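Local coordinates for protein putative dioxygenase (Nostoc punctiforme, PDB 2PEB) that probably acts as a metal-dependent ring-cleaving oxygenase of the Dopa 4,5-dioxygenase family, here with zinc bound on its central antiparallel sheet, at residues 15-20 and 81-86. Residues are numbered along the deposited sequence; the frame is centred on the assembly and turned at random.
Sequences HVYFDA and DILVHP. With ZN (zinc ion), chain C.
H15 and L83 form the antiparallel hydrogen-bonded pair that joins strand 15-18 to strand 82-86, the strand axes approaching to 4.9 Å with the N-to-C directions at 163°. The two bonds of this pair differ in quality: H15 N gives an almost straight one to L83 O at 2.8 Å, whereas L83 N reaches H15 O along a more bent path. H15 O also receives a CA-H...O contact from I82 CA at 3.3 Å. Beyond it Y17 N donates to D81 O, and next to it a water bridges the two segments, donating to Y17 O while accepting from D81 N. How a sheet can present a metal is plain on the face carrying H15, L83 and H85. NE2 of H15 and NE2 of H85 bind one zinc ion, at 1.9 Å and 2.2 Å respectively, and their imidazoles meet rim to rim with planes only 15° apart. The third protein ligand is H13, on the same strand as H15, so the site spans two adjacent inner strands, 11-18 being the middle one of the five-stranded antiparallel sheet. H85 swings its ring toward H15 with CG between the backbone N and carbonyl carbon (chi1 74°), and its ND1 donates in the ring plane to P86 O at 2.8 Å, although it comes in from above the carbonyl plane; with the zinc bond on the other nitrogen this should hold the ring's rotation. Y17 lies alongside L83, pointing the same way; the rim of its ring meets L83 at CE2 to CB, 3.8 Å, and D81 O also lies at that rim, while the hydroxyl bonds to H52. On the other face V16 and I82, a non-hydrogen-bonded pair, run side by side, both methyls of V16 lying 4.2 Å from CG1 of I82.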
loop_
_atom_site.group_PDB
_atom_site.type_symbol
_atom_site.label_atom_id
_atom_site.label_comp_id
_atom_site.label_asym_id
_atom_site.label_seq_id
_atom_site.Cartn_x
_atom_site.Cartn_y
_atom_site.Cartn_z
ATOM N N HIS A 15 -3.992 10.355 0.773
ATOM C CA HIS A 15 -4.293 11.225 1.924
ATOM C C HIS A 15 -3.081 11.140 2.864
ATOM O O HIS A 15 -2.754 10.070 3.392
ATOM C CB HIS A 15 -5.636 10.851 2.581
ATOM C CG HIS A 15 -6.816 11.088 1.665
ATOM N ND1 HIS A 15 -7.492 12.295 1.649
ATOM C CD2 HIS A 15 -7.422 10.313 0.733
ATOM C CE1 HIS A 15 -8.431 12.270 0.733
ATOM N NE2 HIS A 15 -8.455 11.066 0.198
ATOM N N VAL A 16 -2.370 12.255 2.990
ATOM C CA VAL A 16 -1.157 12.338 3.793
ATOM C C VAL A 16 -1.540 12.982 5.095
ATOM O O VAL A 16 -1.924 14.172 5.146
ATOM C CB VAL A 16 -0.064 13.155 3.065
ATOM C CG1 VAL A 16 1.204 13.207 3.905
ATOM C CG2 VAL A 16 0.241 12.585 1.663
ATOM N N TYR A 17 -1.526 12.182 6.160
ATOM C CA TYR A 17 -1.890 12.625 7.479
ATOM C C TYR A 17 -0.719 13.277 8.208
ATOM O O TYR A 17 0.454 12.920 8.009
ATOM C CB TYR A 17 -2.487 11.467 8.294
ATOM C CG TYR A 17 -3.703 10.903 7.613
ATOM C CD1 TYR A 17 -4.942 11.477 7.818
ATOM C CD2 TYR A 17 -3.621 9.811 6.725
ATOM C CE1 TYR A 17 -6.069 11.016 7.157
ATOM C CE2 TYR A 17 -4.769 9.315 6.074
ATOM C CZ TYR A 17 -5.993 9.934 6.312
ATOM O OH TYR A 17 -7.137 9.531 5.682
ATOM N N PHE A 18 -1.051 14.228 9.066
ATOM C CA PHE A 18 -0.027 14.901 9.855
ATOM C C PHE A 18 -0.624 15.522 11.110
ATOM O O PHE A 18 -1.832 15.643 11.265
ATOM C CB PHE A 18 0.668 15.985 9.005
ATOM C CG PHE A 18 -0.273 17.039 8.520
ATOM C CD1 PHE A 18 -0.573 18.141 9.314
ATOM C CD2 PHE A 18 -0.944 16.871 7.300
ATOM C CE1 PHE A 18 -1.482 19.071 8.902
ATOM C CE2 PHE A 18 -1.862 17.800 6.897
ATOM C CZ PHE A 18 -2.128 18.893 7.679
ATOM N N ASP A 19 0.254 15.939 12.008
ATOM C CA ASP A 19 -0.153 16.791 13.130
ATOM C C ASP A 19 0.829 17.951 13.201
ATOM O O ASP A 19 1.723 18.037 12.366
ATOM C CB ASP A 19 -0.257 16.001 14.437
ATOM C CG ASP A 19 1.016 15.288 14.806
ATOM O OD1 ASP A 19 2.102 15.682 14.364
ATOM O OD2 ASP A 19 0.931 14.305 15.566
ATOM N N ALA A 20 0.668 18.837 14.181
ATOM C CA ALA A 20 1.583 19.984 14.342
ATOM C C ALA A 20 3.046 19.572 14.305
ATOM O O ALA A 20 3.848 20.250 13.682
ATOM C CB ALA A 20 1.297 20.726 15.645
ATOM N N ASP A 81 1.951 8.746 8.015
ATOM C CA ASP A 81 0.985 7.717 7.635
ATOM C C ASP A 81 0.203 8.229 6.439
ATOM O O ASP A 81 -0.211 9.418 6.419
ATOM C CB ASP A 81 0.040 7.401 8.789
ATOM C CG ASP A 81 0.789 6.993 10.053
ATOM O OD1 ASP A 81 1.747 6.192 9.925
ATOM O OD2 ASP A 81 0.462 7.470 11.172
ATOM N N ILE A 82 -0.001 7.353 5.459
ATOM C CA ILE A 82 -0.568 7.713 4.180
ATOM C C ILE A 82 -1.513 6.627 3.713
ATOM O O ILE A 82 -1.174 5.469 3.571
ATOM C CB ILE A 82 0.529 7.966 3.101
ATOM C CG1 ILE A 82 1.472 9.063 3.528
ATOM C CG2 ILE A 82 -0.038 8.380 1.789
ATOM C CD1 ILE A 82 2.608 9.231 2.579
ATOM N N LEU A 83 -2.759 7.027 3.556
ATOM C CA LEU A 83 -3.749 6.262 2.877
ATOM C C LEU A 83 -3.729 6.470 1.376
ATOM O O LEU A 83 -3.756 7.606 0.887
ATOM C CB LEU A 83 -5.113 6.697 3.384
ATOM C CG LEU A 83 -6.323 6.077 2.688
ATOM C CD1 LEU A 83 -6.429 4.586 3.040
ATOM C CD2 LEU A 83 -7.641 6.780 3.093
ATOM N N VAL A 84 -3.684 5.397 0.617
ATOM C CA VAL A 84 -3.911 5.468 -0.814
ATOM C C VAL A 84 -5.149 4.639 -1.202
ATOM O O VAL A 84 -5.259 3.499 -0.854
ATOM C CB VAL A 84 -2.697 5.011 -1.661
ATOM C CG1 VAL A 84 -3.027 5.115 -3.200
ATOM C CG2 VAL A 84 -1.410 5.809 -1.273
ATOM N N HIS A 85 -6.091 5.256 -1.897
ATOM C CA HIS A 85 -7.312 4.591 -2.273
ATOM C C HIS A 85 -7.596 4.851 -3.737
ATOM O O HIS A 85 -7.218 5.879 -4.278
ATOM C CB HIS A 85 -8.504 4.927 -1.338
ATOM C CG HIS A 85 -9.085 6.296 -1.517
ATOM N ND1 HIS A 85 -9.890 6.612 -2.586
ATOM C CD2 HIS A 85 -9.017 7.420 -0.757
ATOM C CE1 HIS A 85 -10.247 7.891 -2.509
ATOM N NE2 HIS A 85 -9.743 8.401 -1.401
ATOM N N PRO A 86 -8.220 3.879 -4.389
ATOM C CA PRO A 86 -8.665 4.044 -5.753
ATOM C C PRO A 86 -9.947 4.817 -5.794
ATOM O O PRO A 86 -10.572 5.053 -4.748
ATOM C CB PRO A 86 -8.880 2.612 -6.210
ATOM C CG PRO A 86 -9.306 1.924 -4.961
ATOM C CD PRO A 86 -8.586 2.527 -3.874
HETATM ZN ZN ZN C . -9.611 10.579 -1.209
HETATM O O HOH W 1 1.252 10.977 9.626
#